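Local coordinates for protein post-proline cleaving enzyme (Rickettsia typhi, PDB 4HVT) that probably cleaves oligopeptides after proline residues as a serine peptidase of the prolyl oligopeptidase family, at residues Gly95-Thr100 against Glu113-Phe118; Asn142-Ser147 against Arg159-Glu164; Asn171-Ile176 against Asp196-Asn201. All coordinates share one frame; numbering follows the deposited sequence.

Contact 1 of 3, residues Gly95-Thr100 against Glu113-Phe118; sequences GLWRRT and EVLIDF
Trp97 O is gripped by two backbone amides in a row, Leu115 N at 2.7 Å and Ile116 N at 3.1 Å. This is a classic beta bulge: Leu115 and Ile116 both face Trp97, and the antiparallel register slips by one residue between Trp97 and Arg98. Trp97 N returns a bond to Ile116 O. Arg99 and Glu113 exchange two further backbone bonds beyond the bulge.

The extra residue brings two aliphatic side chains onto one indole. Leu115 CD1 sits over a face of the Trp97 six-membered ring, 3.8 Å from its centroid and 6° off the normal, a CH-pi contact. Ile116 CD1 approaches the same ring obliquely, 3.7 Å from Trp97 CE3.

Arg99 holds CG between its backbone N and carbonyl carbon (chi1 70°) and then runs extended to NE, which lays it alongside Glu113 on the face of Trp97. Glu113 OE1 takes both Arg99 NE, at 2.9 Å, and Arg99 NH2, at 3.3 Å. Both nitrogens come from one face of the carboxylate, while the oxygen lies in the guanidinium plane. A water bridges Arg99 NH2 and Glu113 OE2, and Lys166 is a second cationic partner of Glu113. On the other face, Leu96 CD2 lies 3.5 Å from Asp117 CG. Asp117 is the N-cap of helix 118-125, its OD1 bonded to Lys120 N.

Strand 113-117 is an edge strand of a four-stranded antiparallel sheet, and strand 96-101 is bonded on its other side to strand 82-87. The face bearing Trp97 and Ile116 packs on Ile146 of strand 143-150 and on Trp161 of strand 155-162.

Contact 2 of 3, residues Asn142-Ser147 against Arg159-Glu164; sequences NRYLIS and REWDLE
Arg143 bends at chi2 (-63°), and this turns its guanidinium across the neighbouring strand to meet Glu160 and Asp162. Both acids hold CG anti to their own backbone N, Asp162 with chi1 -170°. Arg143 NE gives a bond of 2.8 Å to the anti lone pair of Asp162 OD2. Arg143 NH1 reaches Glu160 OE2 at 2.9 Å, from above that carboxylate plane. Both oxygens lie at the guanidinium edge, so the two bonds fix its rotation. A water accepts from Arg143 NH2. Arg223 is a second cation for Glu160 OE2, and Glu160 OE1 accepts from Phe173 N.

The opposite face is mostly aromatic and aliphatic near Trp161. Tyr144 and Trp161 point the same way, side by side, with ring planes 68° apart. Tyr144 CD1 comes to the indole edge, 4.0 Å from Trp161 CE3. Ile146 CG1 packs 3.6 Å from Trp161 CB. Trp97 meets both Tyr144 and Trp161 edge-to-face, which joins this surface to the preceding sheet.

Paired backbone bonds link Tyr144 with Trp161 and Ile146 with Arg159. Leu163 N bonds to Asn142 O just past the regular pairing. This is an antiparallel beta hairpin with a salt-bridge network on one face and the packing of Tyr144, Ile146 and Trp161 on the other, the middle of a blade in the N-terminal beta-propeller of the prolyl oligopeptidase family.

Contact 3 of 3, residues Asn171-Ile176 against Asp196-Asn201; sequences NGFEPI and DTIIFN. With EDO (1,2-ethanediol), chain B.
This contact lies between two neighbouring sheets of the beta-propeller, where a loop side chain packs on strand 197-200, which lies between strands 190-192 and 217-222 of the next sheet. Phe173, from the loop 171-176, carries most of it. Ile198 covers one face of its ring. Ile198 CG2 stands over the middle of the Phe173 ring, 4.1 Å from the centroid and 11° off the normal, a CH-pi contact. Ile198 CD1 adds a touch 3.8 Å from Phe173 CD1. The isoleucine holds CG1 between its backbone N and carbonyl carbon (chi1 66°), and this places both branches against the ring. The two side chains slide past each other in opposite directions.

The rim of the ring meets backbone. Phe173 CZ lies 3.7 Å from Asp196 O, which sits at the ring edge. The opposite face is covered by a bound 1,2-ethanediol, probably from the crystallisation liquor. Its C2 is 3.6 Å from Phe173 CD1, and its O1 donates a bond of 3.2 Å to Asn171 O. Gly224 and Glu225 also bind this molecule. Two outside rings come in edge-to-face, Trp221 of strand 217-222 on Phe173 and Phe158 on Phe200.

A second, smaller touch comes from Pro175, the centre of an inverse gamma turn. Its CB lies 4.2 Å from Phe200 CE2, oblique to that ring.

No hydrogen bond crosses between the two segments. Asp196 turns its charge to another part of the chain, in a salt bridge with Arg223. Apolar side chains wedged between adjacent sheets in this way are typical of the packing between blades of a beta-propeller.

Overall arrangement
The three contacts follow one another along the chain; none nests in or crosses another. Contact 1 closes first, over a loop holding the short helix 102-105. After helix 118-125 and strand 129-136, contact 2 closes the hairpin of strands 143-150 and 155-162. Contact 3 then joins the loop after strand 167-168 to strand 197-200 of the following sheet. Contact 2 lies in the middle. It touches contact 1 through packing, largely around Trp161, and contact 3 through a probable backbone hydrogen bond from Glu160 to Phe173 and nearby packing. Contacts 1 and 3 do not touch, their nearest atoms being about 11 Å apart. Together they tie three successive propeller sheets.

Contact 1 of 3, residues Gly95-Thr100 against Glu113-Phe118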
loop_
_atom_site.group_PDB
_atom_site.type_symbol
_atom_site.label_atom_id
_atom_site.label_comp_id
_atom_site.label_asym_id
_atom_site.label_seq_id
_atom_site.Cartn_x
_atom_site.Cartn_y
_atom_site.Cartn_z
ATOM N N GLY A 95 16.473 -9.671 -5.275
ATOM C CA GLY A 95 15.518 -10.784 -5.227
ATOM C C GLY A 95 15.450 -11.722 -6.424
ATOM O O GLY A 95 15.963 -11.427 -7.515
ATOM N N LEU A 96 14.758 -12.841 -6.197
ATOM C CA LEU A 96 14.577 -13.912 -7.138
ATOM C C LEU A 96 13.098 -14.114 -7.378
ATOM O O LEU A 96 12.340 -14.356 -6.443
ATOM C CB LEU A 96 15.096 -15.228 -6.536
ATOM C CG LEU A 96 16.581 -15.280 -6.188
ATOM C CD1 LEU A 96 16.906 -16.609 -5.514
ATOM C CD2 LEU A 96 17.468 -15.020 -7.391
ATOM N N TRP A 97 12.684 -14.056 -8.638
ATOM C CA TRP A 97 11.378 -14.556 -9.026
ATOM C C TRP A 97 11.516 -16.033 -9.409
ATOM O O TRP A 97 12.369 -16.409 -10.213
ATOM C CB TRP A 97 10.806 -13.714 -10.154
ATOM C CG TRP A 97 9.416 -14.098 -10.627
ATOM C CD1 TRP A 97 8.281 -14.168 -9.883
ATOM C CD2 TRP A 97 9.025 -14.346 -11.989
ATOM N NE1 TRP A 97 7.205 -14.532 -10.685
ATOM C CE2 TRP A 97 7.630 -14.597 -11.986
ATOM C CE3 TRP A 97 9.727 -14.380 -13.217
ATOM C CZ2 TRP A 97 6.924 -14.920 -13.154
ATOM C CZ3 TRP A 97 9.036 -14.685 -14.365
ATOM C CH2 TRP A 97 7.633 -14.926 -14.337
ATOM N N ARG A 98 10.727 -16.867 -8.727
ATOM C CA ARG A 98 10.946 -18.318 -8.749
ATOM C C ARG A 98 9.639 -19.111 -8.603
ATOM O O ARG A 98 8.561 -18.545 -8.320
ATOM C CB ARG A 98 11.983 -18.708 -7.695
ATOM C CG ARG A 98 11.556 -18.411 -6.305
ATOM C CD ARG A 98 12.661 -18.716 -5.270
ATOM N NE ARG A 98 12.007 -18.703 -4.003
ATOM C CZ ARG A 98 12.537 -19.128 -2.858
ATOM N NH1 ARG A 98 13.786 -19.577 -2.822
ATOM N NH2 ARG A 98 11.815 -19.064 -1.748
ATOM N N ARG A 99 9.714 -20.381 -8.965
ATOM C CA ARG A 99 8.537 -21.236 -8.902
ATOM C C ARG A 99 8.841 -22.673 -8.496
ATOM O O ARG A 99 9.967 -23.184 -8.653
ATOM C CB ARG A 99 7.785 -21.228 -10.241
ATOM C CG ARG A 99 8.509 -21.932 -11.344
ATOM C CD ARG A 99 7.696 -21.952 -12.621
ATOM N NE ARG A 99 8.285 -22.856 -13.583
ATOM C CZ ARG A 99 7.629 -23.300 -14.648
ATOM N NH1 ARG A 99 6.407 -22.868 -14.874
ATOM N NH2 ARG A 99 8.198 -24.153 -15.464
ATOM N N THR A 100 7.795 -23.331 -8.017
ATOM C CA THR A 100 7.882 -24.757 -7.686
ATOM C C THR A 100 6.542 -25.432 -7.915
ATOM O O THR A 100 5.456 -24.824 -7.769
ATOM C CB THR A 100 8.359 -24.971 -6.231
ATOM O OG1 THR A 100 8.905 -26.283 -6.070
ATOM C CG2 THR A 100 7.250 -24.799 -5.256
ATOM N N GLU A 113 12.687 -23.389 -8.784
ATOM C CA GLU A 113 13.279 -23.098 -10.087
ATOM C C GLU A 113 13.392 -21.558 -10.161
ATOM O O GLU A 113 12.358 -20.867 -10.122
ATOM C CB GLU A 113 12.364 -23.634 -11.176
ATOM C CG GLU A 113 12.802 -23.196 -12.551
ATOM C CD GLU A 113 12.062 -23.881 -13.677
ATOM O OE1 GLU A 113 10.844 -24.204 -13.533
ATOM O OE2 GLU A 113 12.752 -24.078 -14.715
ATOM N N VAL A 114 14.607 -21.026 -10.290
ATOM C CA VAL A 114 14.776 -19.557 -10.366
ATOM C C VAL A 114 14.444 -19.149 -11.797
ATOM O O VAL A 114 14.907 -19.777 -12.770
ATOM C CB VAL A 114 16.210 -19.096 -10.020
ATOM C CG1 VAL A 114 16.388 -17.597 -10.297
ATOM C CG2 VAL A 114 16.553 -19.372 -8.562
ATOM N N LEU A 115 13.620 -18.125 -11.929
ATOM C CA LEU A 115 13.202 -17.647 -13.252
ATOM C C LEU A 115 13.937 -16.365 -13.634
ATOM O O LEU A 115 14.458 -16.274 -14.726
ATOM C CB LEU A 115 11.704 -17.413 -13.258
ATOM C CG LEU A 115 10.830 -18.606 -12.919
ATOM C CD1 LEU A 115 9.371 -18.232 -12.811
ATOM C CD2 LEU A 115 11.082 -19.746 -13.923
ATOM N N ILE A 116 13.949 -15.389 -12.730
ATOM C CA ILE A 116 14.691 -14.164 -12.905
ATOM C C ILE A 116 15.389 -13.792 -11.616
ATOM O O ILE A 116 14.745 -13.683 -10.572
ATOM C CB ILE A 116 13.849 -12.942 -13.362
ATOM C CG1 ILE A 116 13.121 -13.251 -14.677
ATOM C CG2 ILE A 116 14.797 -11.785 -13.565
ATOM C CD1 ILE A 116 12.066 -12.246 -15.090
ATOM N N ASP A 117 16.708 -13.595 -11.726
ATOM C CA ASP A 117 17.546 -13.098 -10.630
ATOM C C ASP A 117 17.788 -11.593 -10.848
ATOM O O ASP A 117 18.594 -11.181 -11.723
ATOM C CB ASP A 117 18.865 -13.890 -10.589
ATOM C CG ASP A 117 19.801 -13.468 -9.458
ATOM O OD1 ASP A 117 19.750 -12.330 -8.990
ATOM O OD2 ASP A 117 20.660 -14.312 -9.012
ATOM N N PHE A 118 17.155 -10.780 -10.000
ATOM C CA PHE A 118 17.219 -9.321 -10.163
ATOM C C PHE A 118 18.539 -8.755 -9.677
ATOM O O PHE A 118 18.934 -7.680 -10.089
ATOM C CB PHE A 118 16.018 -8.594 -9.505
ATOM C CG PHE A 118 14.768 -8.772 -10.277
ATOM C CD1 PHE A 118 14.012 -9.943 -10.145
ATOM C CD2 PHE A 118 14.394 -7.855 -11.235
ATOM C CE1 PHE A 118 12.889 -10.149 -10.950
ATOM C CE2 PHE A 118 13.255 -8.074 -12.026
ATOM C CZ PHE A 118 12.524 -9.219 -11.891
HETATM O O HOH W 1 11.059 -24.847 -16.574
#

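Contact 2 of 3, residues Asn142-Ser147 against Arg159-Glu164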
loop_
_atom_site.group_PDB
_atom_site.type_symbol
_atom_site.label_atom_id
_atom_site.label_comp_id
_atom_site.label_asym_id
_atom_site.label_seq_id
_atom_site.Cartn_x
_atom_site.Cartn_y
_atom_site.Cartn_z
ATOM N N ASN A 142 3.323 -18.754 -22.009
ATOM C CA ASN A 142 4.773 -18.664 -21.810
ATOM C C ASN A 142 5.282 -17.207 -21.775
ATOM O O ASN A 142 6.400 -16.951 -21.358
ATOM C CB ASN A 142 5.525 -19.411 -22.882
ATOM C CG ASN A 142 5.455 -20.920 -22.707
ATOM O OD1 ASN A 142 5.239 -21.430 -21.600
ATOM N ND2 ASN A 142 5.629 -21.633 -23.807
ATOM N N ARG A 143 4.478 -16.272 -22.242
ATOM C CA ARG A 143 4.961 -14.890 -22.345
ATOM C C ARG A 143 4.475 -14.091 -21.154
ATOM O O ARG A 143 3.300 -14.142 -20.805
ATOM C CB ARG A 143 4.523 -14.214 -23.686
ATOM C CG ARG A 143 5.241 -14.701 -24.924
ATOM C CD ARG A 143 6.728 -14.408 -24.883
ATOM N NE ARG A 143 7.430 -15.051 -25.987
ATOM C CZ ARG A 143 7.611 -14.553 -27.207
ATOM N NH1 ARG A 143 7.146 -13.374 -27.547
ATOM N NH2 ARG A 143 8.246 -15.283 -28.113
ATOM N N TYR A 144 5.399 -13.337 -20.539
ATOM C CA TYR A 144 5.126 -12.452 -19.422
ATOM C C TYR A 144 5.661 -11.077 -19.736
ATOM O O TYR A 144 6.653 -10.961 -20.429
ATOM C CB TYR A 144 5.829 -12.943 -18.139
ATOM C CG TYR A 144 5.216 -14.161 -17.502
ATOM C CD1 TYR A 144 5.495 -15.429 -18.002
ATOM C CD2 TYR A 144 4.362 -14.055 -16.409
ATOM C CE1 TYR A 144 4.954 -16.561 -17.417
ATOM C CE2 TYR A 144 3.830 -15.190 -15.809
ATOM C CZ TYR A 144 4.123 -16.429 -16.311
ATOM O OH TYR A 144 3.542 -17.528 -15.709
ATOM N N LEU A 145 4.981 -10.034 -19.283
ATOM C CA LEU A 145 5.566 -8.689 -19.254
ATOM C C LEU A 145 6.044 -8.470 -17.834
ATOM O O LEU A 145 5.244 -8.534 -16.910
ATOM C CB LEU A 145 4.517 -7.641 -19.646
ATOM C CG LEU A 145 4.024 -7.880 -21.057
ATOM C CD1 LEU A 145 2.699 -7.147 -21.259
ATOM C CD2 LEU A 145 5.033 -7.511 -22.137
ATOM N N ILE A 146 7.342 -8.273 -17.654
ATOM C CA ILE A 146 7.914 -8.095 -16.332
ATOM C C ILE A 146 8.043 -6.617 -16.044
ATOM O O ILE A 146 8.825 -5.966 -16.704
ATOM C CB ILE A 146 9.315 -8.767 -16.176
ATOM C CG1 ILE A 146 9.351 -10.192 -16.755
ATOM C CG2 ILE A 146 9.777 -8.706 -14.736
ATOM C CD1 ILE A 146 8.466 -11.182 -16.068
ATOM N N SER A 147 7.297 -6.110 -15.056
ATOM C CA SER A 147 7.417 -4.721 -14.600
ATOM C C SER A 147 8.596 -4.523 -13.674
ATOM O O SER A 147 8.876 -5.371 -12.810
ATOM C CB SER A 147 6.153 -4.269 -13.901
ATOM O OG SER A 147 5.073 -4.177 -14.830
ATOM N N ARG A 159 9.721 -5.384 -19.465
ATOM C CA ARG A 159 10.368 -6.112 -20.521
ATOM C C ARG A 159 9.646 -7.428 -20.710
ATOM O O ARG A 159 9.289 -8.107 -19.721
ATOM C CB ARG A 159 11.817 -6.433 -20.183
ATOM C CG ARG A 159 12.707 -5.247 -20.032
ATOM C CD ARG A 159 14.099 -5.730 -19.667
ATOM N NE ARG A 159 14.732 -6.479 -20.739
ATOM C CZ ARG A 159 15.954 -7.005 -20.651
ATOM N NH1 ARG A 159 16.646 -6.914 -19.516
ATOM N NH2 ARG A 159 16.468 -7.654 -21.671
ATOM N N GLU A 160 9.439 -7.819 -21.950
ATOM C CA GLU A 160 8.792 -9.108 -22.249
ATOM C C GLU A 160 9.743 -10.285 -22.048
ATOM O O GLU A 160 10.916 -10.198 -22.373
ATOM C CB GLU A 160 8.324 -9.098 -23.703
ATOM C CG GLU A 160 7.357 -10.226 -24.042
ATOM C CD GLU A 160 6.982 -10.278 -25.499
ATOM O OE1 GLU A 160 7.428 -9.421 -26.302
ATOM O OE2 GLU A 160 6.206 -11.178 -25.852
ATOM N N TRP A 161 9.234 -11.376 -21.507
ATOM C CA TRP A 161 10.053 -12.467 -21.028
ATOM C C TRP A 161 9.368 -13.788 -21.369
ATOM O O TRP A 161 8.155 -13.865 -21.396
ATOM C CB TRP A 161 10.259 -12.304 -19.512
ATOM C CG TRP A 161 11.126 -13.364 -18.866
ATOM C CD1 TRP A 161 12.465 -13.280 -18.622
ATOM C CD2 TRP A 161 10.678 -14.569 -18.246
ATOM N NE1 TRP A 161 12.894 -14.407 -17.955
ATOM C CE2 TRP A 161 11.816 -15.200 -17.690
ATOM C CE3 TRP A 161 9.442 -15.178 -18.119
ATOM C CZ2 TRP A 161 11.748 -16.435 -17.019
ATOM C CZ3 TRP A 161 9.360 -16.430 -17.471
ATOM C CH2 TRP A 161 10.511 -17.017 -16.909
ATOM N N ASP A 162 10.158 -14.803 -21.701
ATOM C CA ASP A 162 9.610 -16.081 -22.139
ATOM C C ASP A 162 9.996 -17.277 -21.213
ATOM O O ASP A 162 11.165 -17.544 -20.969
ATOM C CB ASP A 162 10.028 -16.386 -23.545
ATOM C CG ASP A 162 9.285 -17.597 -24.113
ATOM O OD1 ASP A 162 9.747 -18.723 -23.843
ATOM O OD2 ASP A 162 8.243 -17.436 -24.828
ATOM N N LEU A 163 8.988 -17.982 -20.755
ATOM C CA LEU A 163 9.153 -19.092 -19.760
ATOM C C LEU A 163 9.874 -20.318 -20.319
ATOM O O LEU A 163 10.650 -20.963 -19.580
ATOM C CB LEU A 163 7.785 -19.498 -19.201
ATOM C CG LEU A 163 7.707 -20.628 -18.168
ATOM C CD1 LEU A 163 8.515 -20.229 -16.953
ATOM C CD2 LEU A 163 6.252 -20.874 -17.815
ATOM N N GLU A 164 9.636 -20.627 -21.595
ATOM C CA GLU A 164 10.327 -21.762 -22.235
ATOM C C GLU A 164 11.818 -21.471 -22.339
ATOM O O GLU A 164 12.646 -22.318 -22.000
ATOM C CB GLU A 164 9.715 -22.073 -23.594
ATOM C CG GLU A 164 10.290 -23.283 -24.313
ATOM C CD GLU A 164 9.579 -23.516 -25.635
ATOM O OE1 GLU A 164 8.385 -23.914 -25.631
ATOM O OE2 GLU A 164 10.214 -23.273 -26.686
HETATM O O HOH W 2 9.898 -17.596 -27.766
#

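Contact 3 of 3, residues Asn171-Ile176 against Asp196-Asn201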
loop_
_atom_site.group_PDB
_atom_site.type_symbol
_atom_site.label_atom_id
_atom_site.label_comp_id
_atom_site.label_asym_id
_atom_site.label_seq_id
_atom_site.Cartn_x
_atom_site.Cartn_y
_atom_site.Cartn_z
ATOM N N ASN A 171 14.133 -8.249 -28.783
ATOM C CA ASN A 171 13.260 -7.301 -29.532
ATOM C C ASN A 171 11.767 -7.417 -29.165
ATOM O O ASN A 171 10.894 -7.011 -29.945
ATOM C CB ASN A 171 13.438 -7.414 -31.067
ATOM C CG ASN A 171 14.882 -7.318 -31.482
ATOM O OD1 ASN A 171 15.589 -6.419 -31.044
ATOM N ND2 ASN A 171 15.352 -8.284 -32.247
ATOM N N GLY A 172 11.480 -7.960 -27.974
ATOM C CA GLY A 172 10.112 -8.052 -27.486
ATOM C C GLY A 172 9.589 -6.737 -26.977
ATOM O O GLY A 172 10.288 -5.721 -27.041
ATOM N N PHE A 173 8.370 -6.739 -26.444
ATOM C CA PHE A 173 7.793 -5.530 -25.848
ATOM C C PHE A 173 8.625 -4.967 -24.690
ATOM O O PHE A 173 8.815 -5.644 -23.664
ATOM C CB PHE A 173 6.358 -5.774 -25.397
ATOM C CG PHE A 173 5.383 -5.920 -26.534
ATOM C CD1 PHE A 173 5.001 -4.809 -27.289
ATOM C CD2 PHE A 173 4.781 -7.143 -26.796
ATOM C CE1 PHE A 173 4.118 -4.958 -28.292
ATOM C CE2 PHE A 173 3.851 -7.290 -27.840
ATOM C CZ PHE A 173 3.515 -6.189 -28.551
ATOM N N GLU A 174 9.069 -3.725 -24.863
ATOM C CA GLU A 174 9.913 -2.994 -23.888
ATOM C C GLU A 174 9.850 -1.561 -24.399
ATOM O O GLU A 174 10.064 -1.365 -25.612
ATOM C CB GLU A 174 11.324 -3.514 -23.972
ATOM C CG GLU A 174 12.285 -2.745 -23.091
ATOM C CD GLU A 174 13.737 -3.123 -23.308
ATOM O OE1 GLU A 174 14.078 -3.674 -24.374
ATOM O OE2 GLU A 174 14.553 -2.823 -22.396
ATOM N N PRO A 175 9.546 -0.589 -23.527
ATOM C CA PRO A 175 9.275 0.733 -24.050
ATOM C C PRO A 175 10.541 1.539 -24.345
ATOM O O PRO A 175 10.902 2.398 -23.582
ATOM C CB PRO A 175 8.442 1.373 -22.957
ATOM C CG PRO A 175 8.951 0.758 -21.698
ATOM C CD PRO A 175 9.259 -0.668 -22.094
ATOM N N ILE A 176 11.131 1.286 -25.486
ATOM C CA ILE A 176 12.342 1.943 -25.937
ATOM C C ILE A 176 12.118 2.625 -27.276
ATOM O O ILE A 176 11.372 2.131 -28.134
ATOM C CB ILE A 176 13.534 0.972 -26.038
ATOM C CG1 ILE A 176 13.272 -0.212 -26.968
ATOM C CG2 ILE A 176 13.828 0.393 -24.666
ATOM C CD1 ILE A 176 14.536 -0.940 -27.410
ATOM N N ASP A 196 0.191 -10.530 -29.681
ATOM C CA ASP A 196 0.997 -9.571 -30.441
ATOM C C ASP A 196 0.606 -8.113 -30.245
ATOM O O ASP A 196 1.027 -7.247 -31.039
ATOM C CB ASP A 196 0.972 -9.893 -31.944
ATOM C CG ASP A 196 1.523 -11.286 -32.250
ATOM O OD1 ASP A 196 2.585 -11.633 -31.701
ATOM O OD2 ASP A 196 0.893 -12.035 -33.067
ATOM N N THR A 197 -0.118 -7.800 -29.158
ATOM C CA THR A 197 -0.615 -6.453 -28.978
ATOM C C THR A 197 -0.783 -6.148 -27.509
ATOM O O THR A 197 -1.275 -7.002 -26.744
ATOM C CB THR A 197 -2.001 -6.314 -29.637
ATOM O OG1 THR A 197 -1.963 -6.876 -30.953
ATOM C CG2 THR A 197 -2.400 -4.858 -29.742
ATOM N N ILE A 198 -0.289 -5.003 -27.087
ATOM C CA ILE A 198 -0.524 -4.539 -25.708
ATOM C C ILE A 198 -1.133 -3.139 -25.692
ATOM O O ILE A 198 -1.048 -2.368 -26.679
ATOM C CB ILE A 198 0.796 -4.572 -24.845
ATOM C CG1 ILE A 198 1.829 -3.564 -25.371
ATOM C CG2 ILE A 198 1.389 -5.980 -24.858
ATOM C CD1 ILE A 198 3.021 -3.273 -24.464
ATOM N N ILE A 199 -1.745 -2.803 -24.570
ATOM C CA ILE A 199 -2.160 -1.440 -24.314
ATOM C C ILE A 199 -1.484 -0.972 -23.016
ATOM O O ILE A 199 -1.306 -1.718 -22.068
ATOM C CB ILE A 199 -3.712 -1.352 -24.255
ATOM C CG1 ILE A 199 -4.158 0.079 -24.063
ATOM C CG2 ILE A 199 -4.319 -2.219 -23.156
ATOM C CD1 ILE A 199 -5.659 0.219 -24.209
ATOM N N PHE A 200 -1.102 0.288 -22.941
ATOM C CA PHE A 200 -0.440 0.786 -21.736
ATOM C C PHE A 200 -0.478 2.302 -21.639
ATOM O O PHE A 200 -0.660 2.981 -22.651
ATOM C CB PHE A 200 0.975 0.219 -21.570
ATOM C CG PHE A 200 2.005 0.615 -22.581
ATOM C CD1 PHE A 200 1.868 0.381 -23.962
ATOM C CD2 PHE A 200 3.242 1.111 -22.139
ATOM C CE1 PHE A 200 2.875 0.727 -24.883
ATOM C CE2 PHE A 200 4.273 1.373 -23.038
ATOM C CZ PHE A 200 4.088 1.239 -24.404
ATOM N N ASN A 201 -0.253 2.788 -20.405
ATOM C CA ASN A 201 -0.206 4.208 -20.077
ATOM C C ASN A 201 1.235 4.694 -20.243
ATOM O O ASN A 201 1.961 4.905 -19.270
ATOM C CB ASN A 201 -0.830 4.488 -18.700
ATOM C CG ASN A 201 -0.226 3.682 -17.564
ATOM O OD1 ASN A 201 0.110 2.502 -17.728
ATOM N ND2 ASN A 201 -0.074 4.332 -16.417
HETATM C C1 EDO B . 7.761 -5.528 -29.760
HETATM O O1 EDO B . 7.948 -6.369 -30.919
HETATM C C2 EDO B . 7.101 -4.225 -30.215
HETATM O O2 EDO B . 8.085 -3.536 -31.001
#